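Local coordinates for pseudoaglycone deacetylase Dbv21 (Actinoplanes teichomyceticus, PDB 3DFI), which probably removes an acetyl group from a glycopeptide pseudoaglycone in A40926 antibiotic biosynthesis, as a zinc-binding hydrolase of the PIG-L deacetylase family, at residues L11-H16 and E135-M140; A26-A31 and G36-F41; A45-P50 and R74-D79; V149-A154 and D166-A171. All coordinates share one frame; numbering follows the deposited sequence.

Overall arrangement
From the N terminus, strand 9-14 carries the first half of contact 1, whose other half comes only with helix 126-144. The long loop closed in this way encloses contacts 2 and 3, which follow one another without crossing. Contact 2 closes the short turn from helix 19-33 into strand 37-42, and contact 3 brings the loop after that strand back against helix 71-86. Contact 4 opens after contact 1 has closed and packs helix 159-174 on strand 148-152. Strands 37-42, 9-14 and 148-152 lie side by side in one sheet, which joins contacts 1, 2 and 4; the centre of contact 3 is about 17 Å from that of contact 1.

Contact 1. Residues L11-H16 and E135-M140; sequences LAISPH and EDIESM. With ZN (zinc ion), chain B.
Leu11 and Ile13 meet Met140 and Ile137 through aliphatic atoms alone; the flat group lies further along the same segment, in the imidazole of His16. Over one of its faces stands Pro15, its CB 4.1 Å above the ring plane and displaced toward the rim. His158 meets the ring edge-to-face, and the ring of His161 lies oblique to it. ND1 of His16 holds the zinc ion at 2.2 Å, while NE2 is hydrogen-bonded to Asp160, so both ring nitrogens are engaged and the rotation of the ring is fixed. A water lies 2.5 Å from the zinc ion, and Asp19 and His161 supply further ligands. The backbone carrying the ring is tied down as well: Ser14 OG donates to His16 O at 2.7 Å, in the carbonyl plane with a C=O...O angle of 152°.

Behind this site, the strand rests on helix 135-140 without any hydrogen bond between the two. Ile13 sends both of its branches to Ile137. Its CG2 lies 3.9 Å from Ile137 CD1, and its CD1 lies 4.0 Å from Ile137 CG2, a double contact in which the two side chains pass at a slant. Two residues earlier, Leu11 offers CD1 to Met140 CG at 4.0 Å. The methionine chain bends at both chi2 (72°) and chi3 (-90°), and its CG rather than its sulfur faces the leucine. A buried helix-on-strand layer thus backs a strand followed by the sequence Pro-His-Leu-Asp-Asp, which supplies His16 and Asp19 to the metal while His161 comes from helix 159-174, characteristic of the Rossmann-like PIG-L deacetylase fold.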
loop_
_atom_site.group_PDB
_atom_site.type_symbol
_atom_site.label_atom_id
_atom_site.label_comp_id
_atom_site.label_asym_id
_atom_site.label_seq_id
_atom_site.Cartn_x
_atom_site.Cartn_y
_atom_site.Cartn_z
ATOM N N LEU A 11 8.378 6.815 -4.923
ATOM C CA LEU A 11 7.977 5.479 -5.334
ATOM C C LEU A 11 7.347 4.756 -4.147
ATOM O O LEU A 11 8.028 4.441 -3.176
ATOM C CB LEU A 11 9.163 4.690 -5.859
ATOM C CG LEU A 11 8.912 3.260 -6.359
ATOM C CD1 LEU A 11 7.883 3.170 -7.538
ATOM C CD2 LEU A 11 10.268 2.626 -6.731
ATOM N N ALA A 12 6.039 4.527 -4.216
ATOM C CA ALA A 12 5.365 3.754 -3.177
ATOM C C ALA A 12 5.218 2.308 -3.646
ATOM O O ALA A 12 4.822 2.066 -4.793
ATOM C CB ALA A 12 4.007 4.366 -2.851
ATOM N N ILE A 13 5.586 1.367 -2.781
ATOM C CA ILE A 13 5.479 -0.067 -3.090
ATOM C C ILE A 13 4.292 -0.649 -2.325
ATOM O O ILE A 13 4.373 -0.857 -1.102
ATOM C CB ILE A 13 6.792 -0.865 -2.742
ATOM C CG1 ILE A 13 8.074 -0.142 -3.210
ATOM C CG2 ILE A 13 6.736 -2.309 -3.304
ATOM C CD1 ILE A 13 8.253 -0.100 -4.742
ATOM N N SER A 14 3.190 -0.893 -3.038
ATOM C CA SER A 14 1.954 -1.403 -2.412
ATOM C C SER A 14 1.940 -2.935 -2.543
ATOM O O SER A 14 2.215 -3.452 -3.633
ATOM C CB SER A 14 0.721 -0.809 -3.096
ATOM O OG SER A 14 -0.464 -1.232 -2.457
ATOM N N PRO A 15 1.665 -3.671 -1.437
ATOM C CA PRO A 15 1.540 -5.125 -1.588
ATOM C C PRO A 15 0.430 -5.537 -2.568
ATOM O O PRO A 15 0.706 -6.252 -3.533
ATOM C CB PRO A 15 1.274 -5.600 -0.163
ATOM C CG PRO A 15 1.888 -4.516 0.693
ATOM C CD PRO A 15 1.550 -3.257 -0.022
ATOM N N HIS A 16 -0.782 -5.023 -2.352
ATOM C CA HIS A 16 -1.978 -5.365 -3.125
ATOM C C HIS A 16 -2.594 -4.115 -3.756
ATOM O O HIS A 16 -2.254 -2.973 -3.395
ATOM C CB HIS A 16 -3.050 -5.995 -2.209
ATOM C CG HIS A 16 -2.594 -7.205 -1.462
ATOM N ND1 HIS A 16 -2.531 -7.248 -0.084
ATOM C CD2 HIS A 16 -2.187 -8.426 -1.899
ATOM C CE1 HIS A 16 -2.093 -8.438 0.297
ATOM N NE2 HIS A 16 -1.888 -9.174 -0.786
ATOM N N GLU A 135 14.335 -8.137 -6.546
ATOM C CA GLU A 135 14.920 -7.902 -7.891
ATOM C C GLU A 135 14.052 -6.933 -8.697
ATOM O O GLU A 135 14.546 -5.977 -9.278
ATOM C CB GLU A 135 14.966 -9.201 -8.685
ATOM C CG GLU A 135 16.199 -9.995 -8.644
ATOM C CD GLU A 135 16.181 -11.070 -9.728
ATOM O OE1 GLU A 135 17.093 -11.075 -10.600
ATOM O OE2 GLU A 135 15.236 -11.894 -9.722
ATOM N N ASP A 136 12.755 -7.211 -8.732
ATOM C CA ASP A 136 11.772 -6.366 -9.414
ATOM C C ASP A 136 11.654 -4.957 -8.827
ATOM O O ASP A 136 11.459 -3.995 -9.574
ATOM C CB ASP A 136 10.399 -7.047 -9.417
ATOM C CG ASP A 136 10.326 -8.219 -10.361
ATOM O OD1 ASP A 136 11.380 -8.748 -10.829
ATOM O OD2 ASP A 136 9.187 -8.615 -10.673
ATOM N N ILE A 137 11.742 -4.840 -7.502
ATOM C CA ILE A 137 11.772 -3.524 -6.856
ATOM C C ILE A 137 13.066 -2.758 -7.182
ATOM O O ILE A 137 13.022 -1.561 -7.436
ATOM C CB ILE A 137 11.554 -3.606 -5.302
ATOM C CG1 ILE A 137 10.125 -4.079 -4.988
ATOM C CG2 ILE A 137 11.698 -2.227 -4.642
ATOM C CD1 ILE A 137 9.984 -4.493 -3.545
ATOM N N GLU A 138 14.214 -3.438 -7.190
ATOM C CA GLU A 138 15.441 -2.800 -7.654
ATOM C C GLU A 138 15.284 -2.299 -9.094
ATOM O O GLU A 138 15.668 -1.175 -9.402
ATOM C CB GLU A 138 16.675 -3.716 -7.487
ATOM C CG GLU A 138 16.972 -3.971 -5.983
ATOM C CD GLU A 138 18.275 -4.674 -5.678
ATOM O OE1 GLU A 138 19.038 -4.965 -6.616
ATOM O OE2 GLU A 138 18.549 -4.922 -4.475
ATOM N N SER A 139 14.720 -3.125 -9.970
ATOM C CA SER A 139 14.495 -2.734 -11.369
ATOM C C SER A 139 13.580 -1.505 -11.431
ATOM O O SER A 139 13.843 -0.577 -12.191
ATOM C CB SER A 139 13.872 -3.888 -12.163
ATOM O OG SER A 139 14.754 -4.984 -12.214
ATOM N N MET A 140 12.533 -1.492 -10.609
ATOM C CA MET A 140 11.634 -0.337 -10.528
ATOM C C MET A 140 12.322 0.960 -10.017
ATOM O O MET A 140 12.101 2.046 -10.568
ATOM C CB MET A 140 10.368 -0.680 -9.724
ATOM C CG MET A 140 9.178 0.244 -9.985
ATOM S SD MET A 140 8.411 0.005 -11.636
ATOM C CE MET A 140 9.272 1.108 -12.702
HETATM ZN ZN ZN B . -3.006 -5.700 1.358
HETATM O O HOH W 1 -5.172 -5.315 0.198
#

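Contact 2. Residues A26-A31 and G36-F41; sequences ASLAQA and GKVTVF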
loop_
_atom_site.group_PDB
_atom_site.type_symbol
_atom_site.label_atom_id
_atom_site.label_comp_id
_atom_site.label_asym_id
_atom_site.label_seq_id
_atom_site.Cartn_x
_atom_site.Cartn_y
_atom_site.Cartn_z
ATOM N N ALA A 26 -3.716 10.284 0.921
ATOM C CA ALA A 26 -3.715 11.742 1.131
ATOM C C ALA A 26 -2.301 12.389 1.061
ATOM O O ALA A 26 -2.132 13.465 0.503
ATOM C CB ALA A 26 -4.429 12.101 2.442
ATOM N N SER A 27 -1.297 11.728 1.618
ATOM C CA SER A 27 0.095 12.222 1.537
ATOM C C SER A 27 0.588 12.171 0.086
ATOM O O SER A 27 1.326 13.046 -0.362
ATOM C CB SER A 27 1.030 11.386 2.401
ATOM O OG SER A 27 0.711 11.502 3.775
ATOM N N LEU A 28 0.147 11.160 -0.654
ATOM C CA LEU A 28 0.503 11.065 -2.067
ATOM C C LEU A 28 -0.142 12.190 -2.862
ATOM O O LEU A 28 0.540 12.853 -3.659
ATOM C CB LEU A 28 0.130 9.697 -2.653
ATOM C CG LEU A 28 0.873 8.476 -2.085
ATOM C CD1 LEU A 28 0.400 7.181 -2.787
ATOM C CD2 LEU A 28 2.358 8.614 -2.196
ATOM N N ALA A 29 -1.446 12.392 -2.641
ATOM C CA ALA A 29 -2.200 13.503 -3.227
ATOM C C ALA A 29 -1.552 14.840 -2.888
ATOM O O ALA A 29 -1.428 15.716 -3.756
ATOM C CB ALA A 29 -3.620 13.484 -2.731
ATOM N N GLN A 30 -1.169 15.006 -1.619
ATOM C CA GLN A 30 -0.530 16.254 -1.159
ATOM C C GLN A 30 0.840 16.453 -1.804
ATOM O O GLN A 30 1.237 17.597 -2.088
ATOM C CB GLN A 30 -0.370 16.274 0.364
ATOM C CG GLN A 30 0.184 17.598 0.919
ATOM C CD GLN A 30 -0.831 18.725 0.837
ATOM O OE1 GLN A 30 -0.607 19.735 0.165
ATOM N NE2 GLN A 30 -1.962 18.552 1.511
ATOM N N ALA A 31 1.571 15.354 -2.013
ATOM C CA ALA A 31 2.872 15.445 -2.695
ATOM C C ALA A 31 2.682 15.937 -4.124
ATOM O O ALA A 31 3.418 16.795 -4.578
ATOM C CB ALA A 31 3.611 14.108 -2.672
ATOM N N GLY A 36 5.338 17.470 -6.594
ATOM C CA GLY A 36 6.135 16.258 -6.672
ATOM C C GLY A 36 5.580 15.230 -7.652
ATOM O O GLY A 36 4.503 15.405 -8.232
ATOM N N LYS A 37 6.332 14.152 -7.842
ATOM C CA LYS A 37 5.946 13.104 -8.775
ATOM C C LYS A 37 5.772 11.829 -7.989
ATOM O O LYS A 37 6.637 11.456 -7.211
ATOM C CB LYS A 37 6.993 12.916 -9.883
ATOM C CG LYS A 37 6.538 11.942 -10.979
ATOM C CD LYS A 37 7.503 11.917 -12.157
ATOM C CE LYS A 37 7.148 10.789 -13.129
ATOM N NZ LYS A 37 8.109 10.769 -14.281
ATOM N N VAL A 38 4.639 11.179 -8.189
ATOM C CA VAL A 38 4.309 9.964 -7.467
ATOM C C VAL A 38 4.071 8.797 -8.438
ATOM O O VAL A 38 3.384 8.943 -9.452
ATOM C CB VAL A 38 3.050 10.173 -6.571
ATOM C CG1 VAL A 38 2.699 8.907 -5.813
ATOM C CG2 VAL A 38 3.244 11.360 -5.595
ATOM N N THR A 39 4.676 7.653 -8.117
ATOM C CA THR A 39 4.392 6.400 -8.787
ATOM C C THR A 39 4.090 5.335 -7.737
ATOM O O THR A 39 4.826 5.167 -6.778
ATOM C CB THR A 39 5.588 5.930 -9.644
ATOM O OG1 THR A 39 5.877 6.930 -10.627
ATOM C CG2 THR A 39 5.268 4.582 -10.345
ATOM N N VAL A 40 2.998 4.608 -7.931
ATOM C CA VAL A 40 2.700 3.504 -7.054
ATOM C C VAL A 40 2.884 2.218 -7.842
ATOM O O VAL A 40 2.215 2.013 -8.851
ATOM C CB VAL A 40 1.260 3.625 -6.477
ATOM C CG1 VAL A 40 0.878 2.384 -5.691
ATOM C CG2 VAL A 40 1.141 4.899 -5.612
ATOM N N PHE A 41 3.789 1.369 -7.358
ATOM C CA PHE A 41 4.072 0.047 -7.942
ATOM C C PHE A 41 3.433 -0.982 -7.008
ATOM O O PHE A 41 3.709 -0.974 -5.824
ATOM C CB PHE A 41 5.604 -0.179 -8.031
ATOM C CG PHE A 41 6.015 -1.603 -8.420
ATOM C CD1 PHE A 41 6.632 -2.451 -7.499
ATOM C CD2 PHE A 41 5.821 -2.078 -9.712
ATOM C CE1 PHE A 41 7.041 -3.766 -7.880
ATOM C CE2 PHE A 41 6.208 -3.375 -10.082
ATOM C CZ PHE A 41 6.802 -4.213 -9.180
#
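Leu28 is the side chain that spans this contact, touching Val38 and Val40 of the strand with different methyl groups. Its CG stands anti to the carbonyl carbon (chi1 -65°) and chi2 is extended at -179°, a conformation that sets the two methyls at a slant to the strand, CD1 further toward Val40. CD2 of Leu28 comes to 3.6 Å from Val38 CG1, while CD1 of Leu28 reaches Val40 CG2 at 3.7 Å. In both pairs the leucine crosses the valine at about a right angle.

The valines share one rotamer but use different branches toward Leu28. Val38 has CG1 anti to its backbone N and presents that methyl to the leucine; its other methyl, CG2, sits beside N and touches both Leu28 O at 3.6 Å and Ala31 CB at 4.0 Å, on the same side of the methyl. Val40 instead touches with CG2. Alternation along the strand explains why residues 38 and 40 both face the helix while Thr39 points to the other side of the sheet.

At the turn, Gly36 N donates to Ala31 O over 2.9 Å, a bond that ties the residue just before the strand to the last turn of the helix. The short axes approach to 8.3 Å, with N-to-C directions 145° apart. This roughly antiparallel, inclined packing is the helix-to-second-strand half of a beta-alpha-beta unit, formed by strand 9-14, helix 19-33 and strand 37-42.

Contact 3. Residues A45-P50 and R74-D79; sequences AGSAAP and RRRNED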
loop_
_atom_site.group_PDB
_atom_site.type_symbol
_atom_site.label_atom_id
_atom_site.label_comp_id
_atom_site.label_asym_id
_atom_site.label_seq_id
_atom_site.Cartn_x
_atom_site.Cartn_y
_atom_site.Cartn_z
ATOM N N ALA A 45 0.055 -7.789 -8.430
ATOM C CA ALA A 45 -0.901 -7.353 -9.449
ATOM C C ALA A 45 -0.889 -8.269 -10.680
ATOM O O ALA A 45 -1.376 -7.881 -11.734
ATOM C CB ALA A 45 -0.641 -5.908 -9.852
ATOM N N GLY A 46 -0.359 -9.484 -10.524
ATOM C CA GLY A 46 -0.211 -10.444 -11.614
ATOM C C GLY A 46 -1.506 -10.993 -12.189
ATOM O O GLY A 46 -2.574 -10.913 -11.574
ATOM N N SER A 47 -1.407 -11.547 -13.396
ATOM C CA SER A 47 -2.569 -12.013 -14.141
ATOM C C SER A 47 -2.980 -13.431 -13.776
ATOM O O SER A 47 -2.125 -14.315 -13.588
ATOM C CB SER A 47 -2.270 -11.980 -15.644
ATOM O OG SER A 47 -2.554 -10.701 -16.185
ATOM N N ALA A 48 -4.302 -13.635 -13.733
ATOM C CA ALA A 48 -4.938 -14.962 -13.720
ATOM C C ALA A 48 -6.353 -14.794 -14.258
ATOM O O ALA A 48 -7.156 -14.069 -13.660
ATOM C CB ALA A 48 -4.974 -15.550 -12.308
ATOM N N ALA A 49 -6.638 -15.433 -15.391
ATOM C CA ALA A 49 -7.973 -15.414 -16.006
ATOM C C ALA A 49 -8.818 -16.589 -15.520
ATOM O O ALA A 49 -8.268 -17.541 -14.953
ATOM C CB ALA A 49 -7.863 -15.436 -17.541
ATOM N N PRO A 50 -10.155 -16.543 -15.767
ATOM C CA PRO A 50 -11.012 -17.682 -15.444
ATOM C C PRO A 50 -10.641 -18.862 -16.349
ATOM O O PRO A 50 -10.169 -18.628 -17.465
ATOM C CB PRO A 50 -12.425 -17.184 -15.801
ATOM C CG PRO A 50 -12.319 -15.717 -15.900
ATOM C CD PRO A 50 -10.926 -15.457 -16.393
ATOM N N ARG A 74 -10.162 -6.712 -13.347
ATOM C CA ARG A 74 -11.051 -5.782 -12.636
ATOM C C ARG A 74 -10.294 -4.922 -11.601
ATOM O O ARG A 74 -10.423 -3.696 -11.577
ATOM C CB ARG A 74 -12.189 -6.548 -11.957
ATOM C CG ARG A 74 -13.240 -5.664 -11.191
ATOM C CD ARG A 74 -14.422 -5.227 -12.127
ATOM N NE ARG A 74 -13.920 -4.488 -13.289
ATOM C CZ ARG A 74 -13.663 -3.179 -13.299
ATOM N NH1 ARG A 74 -13.161 -2.614 -14.387
ATOM N NH2 ARG A 74 -13.905 -2.425 -12.236
ATOM N N ARG A 75 -9.489 -5.573 -10.764
ATOM C CA ARG A 75 -8.737 -4.890 -9.693
ATOM C C ARG A 75 -7.642 -3.966 -10.233
ATOM O O ARG A 75 -7.423 -2.877 -9.701
ATOM C CB ARG A 75 -8.163 -5.914 -8.728
ATOM C CG ARG A 75 -9.244 -6.664 -7.918
ATOM C CD ARG A 75 -8.634 -7.407 -6.732
ATOM N NE ARG A 75 -7.997 -6.519 -5.749
ATOM C CZ ARG A 75 -7.336 -6.974 -4.680
ATOM N NH1 ARG A 75 -7.250 -8.281 -4.483
ATOM N NH2 ARG A 75 -6.771 -6.146 -3.815
ATOM N N ARG A 76 -6.985 -4.372 -11.319
ATOM C CA ARG A 76 -5.986 -3.492 -11.941
ATOM C C ARG A 76 -6.671 -2.240 -12.504
ATOM O O ARG A 76 -6.125 -1.135 -12.408
ATOM C CB ARG A 76 -5.190 -4.224 -13.016
ATOM C CG ARG A 76 -4.126 -5.157 -12.460
ATOM C CD ARG A 76 -3.204 -5.674 -13.560
ATOM N NE ARG A 76 -3.921 -6.364 -14.646
ATOM C CZ ARG A 76 -4.208 -7.665 -14.644
ATOM N NH1 ARG A 76 -3.886 -8.433 -13.601
ATOM N NH2 ARG A 76 -4.806 -8.204 -15.684
ATOM N N ASN A 77 -7.870 -2.418 -13.061
ATOM C CA ASN A 77 -8.671 -1.285 -13.543
ATOM C C ASN A 77 -9.123 -0.367 -12.415
ATOM O O ASN A 77 -9.153 0.857 -12.568
ATOM C CB ASN A 77 -9.891 -1.764 -14.351
ATOM C CG ASN A 77 -9.520 -2.260 -15.749
ATOM O OD1 ASN A 77 -8.665 -1.682 -16.442
ATOM N ND2 ASN A 77 -10.198 -3.319 -16.186
ATOM N N GLU A 78 -9.507 -0.959 -11.288
ATOM C CA GLU A 78 -9.830 -0.173 -10.097
ATOM C C GLU A 78 -8.635 0.680 -9.645
ATOM O O GLU A 78 -8.785 1.871 -9.315
ATOM C CB GLU A 78 -10.276 -1.088 -8.957
ATOM C CG GLU A 78 -11.660 -1.782 -9.192
ATOM C CD GLU A 78 -12.083 -2.620 -7.990
ATOM O OE1 GLU A 78 -11.206 -2.987 -7.152
ATOM O OE2 GLU A 78 -13.300 -2.886 -7.861
ATOM N N ASP A 79 -7.462 0.051 -9.604
ATOM C CA ASP A 79 -6.222 0.704 -9.197
ATOM C C ASP A 79 -5.889 1.882 -10.126
ATOM O O ASP A 79 -5.549 2.958 -9.657
ATOM C CB ASP A 79 -5.082 -0.329 -9.163
ATOM C CG ASP A 79 -3.792 0.227 -8.578
ATOM O OD1 ASP A 79 -3.792 0.668 -7.406
ATOM O OD2 ASP A 79 -2.773 0.186 -9.287
#
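Ala45, the first residue of the segment, makes the hydrogen bond of the contact: its carbonyl oxygen accepts from Arg76 NH1 at 3.2 Å. The bond is bent, with an N-H...O angle of 143° and the donor 37° out of the carbonyl plane, which places it off the lone-pair positions. The same oxygen also lies 3.4 Å from Arg76 CD; beyond CD the bend at chi3 (-57°) turns the guanidinium toward the loop. Ala45 CB lies 4.4 Å from Arg76 CG.

Next, Gly46 brings its own carbonyl to the edge of the guanidinium, its O 3.5 Å from Arg76 NH1, while its backbone pairs with Phe95. Ser47 then places OG 3.4 Å from Arg76 NH2, approaching the guanidinium plane obliquely. Three successive residues thus line one side of the guanidinium with oxygens, a setting that would be expected to suit its charge.

Beyond Ser47 the chain leaves the helix, and Ala48 O is taken by the hydroxyl of Tyr52. Arg76 itself, from helix 71-86, also rests on Leu17 and on His92 of strand 89-92. Ala45 therefore meets both that helix and strand 89-92, an outermost strand of the sheet, before the chain goes on to helix 54-63.

Contact 4. Residues V149-A154 and D166-A171; sequences VLTCVA and DATLLA
Thr151 and Thr168 reach toward each other tip to tip, one from the strand and one from the helix, and the methyl of Thr151 meets CB and CG2 of Thr168, closer than the hydroxyls. Thr151 CG2 lies 3.6 Å from Thr168 CB and 3.8 Å from Thr168 CG2. The CA atoms of the two threonines are 7.1 Å apart, the nearest CA pair of the two segments.

Val149 enters from the same face of the strand, two residues earlier. Its CG1 touches Thr168 CG2 at 3.6 Å, the two side chains passing at a slant, and Thr168 CG2 is thereby held between a valine methyl and a threonine methyl. Leu150, between them, points to the other side.

The hydroxyls are turned to separate partners. In Thr151 a chi1 of -166° sets OG1 opposite the backbone N, where it is hydrogen-bonded to Ile13 O of the neighbouring strand, and leaves CG2 flanked by both N and the carbonyl carbon, facing the helix. Thr168, with chi1 -53°, carries OG1 beside its own N and bonds back to Thr164 O one turn earlier. Each buried oxygen is therefore satisfied away from its counterpart, and the interface itself remains one of aliphatic packing.

Ile137 of helix 126-144 covers Thr168 as well. The contact joins strand 148-152 to helix 159-174, the first half of a beta-alpha-beta unit completed by strand 179-182; that helix also carries the zinc ligand His161.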
loop_
_atom_site.group_PDB
_atom_site.type_symbol
_atom_site.label_atom_id
_atom_site.label_comp_id
_atom_site.label_asym_id
_atom_site.label_seq_id
_atom_site.Cartn_x
_atom_site.Cartn_y
_atom_site.Cartn_z
ATOM N N VAL A 149 11.341 6.332 -1.134
ATOM C CA VAL A 149 10.568 5.094 -1.264
ATOM C C VAL A 149 9.679 4.872 -0.035
ATOM O O VAL A 149 10.138 5.047 1.079
ATOM C CB VAL A 149 11.516 3.869 -1.439
ATOM C CG1 VAL A 149 10.759 2.544 -1.269
ATOM C CG2 VAL A 149 12.222 3.909 -2.828
ATOM N N LEU A 150 8.421 4.475 -0.256
ATOM C CA LEU A 150 7.506 4.108 0.813
ATOM C C LEU A 150 7.017 2.681 0.640
ATOM O O LEU A 150 6.760 2.239 -0.479
ATOM C CB LEU A 150 6.266 5.047 0.843
ATOM C CG LEU A 150 6.599 6.548 0.883
ATOM C CD1 LEU A 150 5.345 7.376 0.638
ATOM C CD2 LEU A 150 7.225 6.906 2.203
ATOM N N THR A 151 6.844 1.975 1.753
ATOM C CA THR A 151 6.072 0.743 1.733
ATOM C C THR A 151 5.401 0.542 3.096
ATOM O O THR A 151 5.531 1.376 3.978
ATOM C CB THR A 151 6.889 -0.489 1.289
ATOM O OG1 THR A 151 5.988 -1.569 0.998
ATOM C CG2 THR A 151 7.907 -0.934 2.375
ATOM N N CYS A 152 4.663 -0.550 3.249
ATOM C CA CYS A 152 3.875 -0.781 4.457
ATOM C C CYS A 152 4.742 -1.228 5.613
ATOM O O CYS A 152 5.737 -1.896 5.419
ATOM C CB CYS A 152 2.811 -1.851 4.171
ATOM S SG CYS A 152 3.531 -3.474 3.648
ATOM N N VAL A 153 4.338 -0.912 6.835
ATOM C CA VAL A 153 5.030 -1.463 8.006
ATOM C C VAL A 153 4.613 -2.911 8.286
ATOM O O VAL A 153 5.280 -3.609 9.040
ATOM C CB VAL A 153 4.866 -0.545 9.263
ATOM C CG1 VAL A 153 3.562 -0.799 9.977
ATOM C CG2 VAL A 153 6.049 -0.723 10.245
ATOM N N ALA A 154 3.509 -3.342 7.665
ATOM C CA ALA A 154 2.941 -4.703 7.797
ATOM C C ALA A 154 2.239 -5.002 9.140
ATOM O O ALA A 154 2.280 -6.124 9.658
ATOM C CB ALA A 154 3.964 -5.831 7.396
ATOM N N ASP A 166 9.818 -6.504 3.485
ATOM C CA ASP A 166 11.157 -7.059 3.640
ATOM C C ASP A 166 11.985 -6.898 2.355
ATOM O O ASP A 166 13.173 -6.522 2.395
ATOM C CB ASP A 166 11.082 -8.526 4.096
ATOM C CG ASP A 166 10.619 -8.671 5.573
ATOM O OD1 ASP A 166 10.246 -7.655 6.217
ATOM O OD2 ASP A 166 10.651 -9.807 6.101
ATOM N N ALA A 167 11.335 -7.169 1.220
ATOM C CA ALA A 167 11.974 -7.014 -0.087
ATOM C C ALA A 167 12.313 -5.546 -0.374
ATOM O O ALA A 167 13.382 -5.265 -0.906
ATOM C CB ALA A 167 11.071 -7.588 -1.208
ATOM N N THR A 168 11.406 -4.631 0.007
ATOM C CA THR A 168 11.600 -3.199 -0.203
ATOM C C THR A 168 12.758 -2.669 0.654
ATOM O O THR A 168 13.587 -1.883 0.176
ATOM C CB THR A 168 10.312 -2.366 0.053
ATOM O OG1 THR A 168 9.211 -2.881 -0.712
ATOM C CG2 THR A 168 10.557 -0.882 -0.313
ATOM N N LEU A 169 12.863 -3.139 1.894
ATOM C CA LEU A 169 13.992 -2.731 2.761
ATOM C C LEU A 169 15.358 -3.080 2.169
ATOM O O LEU A 169 16.287 -2.270 2.190
ATOM C CB LEU A 169 13.855 -3.335 4.162
ATOM C CG LEU A 169 12.736 -2.726 5.027
ATOM C CD1 LEU A 169 12.280 -3.716 6.096
ATOM C CD2 LEU A 169 13.219 -1.409 5.680
ATOM N N LEU A 170 15.480 -4.297 1.656
ATOM C CA LEU A 170 16.695 -4.738 0.954
ATOM C C LEU A 170 16.995 -3.938 -0.334
ATOM O O LEU A 170 18.146 -3.565 -0.608
ATOM C CB LEU A 170 16.582 -6.238 0.628
ATOM C CG LEU A 170 16.744 -7.213 1.799
ATOM C CD1 LEU A 170 16.211 -8.591 1.422
ATOM C CD2 LEU A 170 18.201 -7.294 2.273
ATOM N N ALA A 171 15.955 -3.695 -1.125
ATOM C CA ALA A 171 16.116 -3.027 -2.416
ATOM C C ALA A 171 16.500 -1.548 -2.266
ATOM O O ALA A 171 17.414 -1.082 -2.945
ATOM C CB ALA A 171 14.852 -3.195 -3.291
#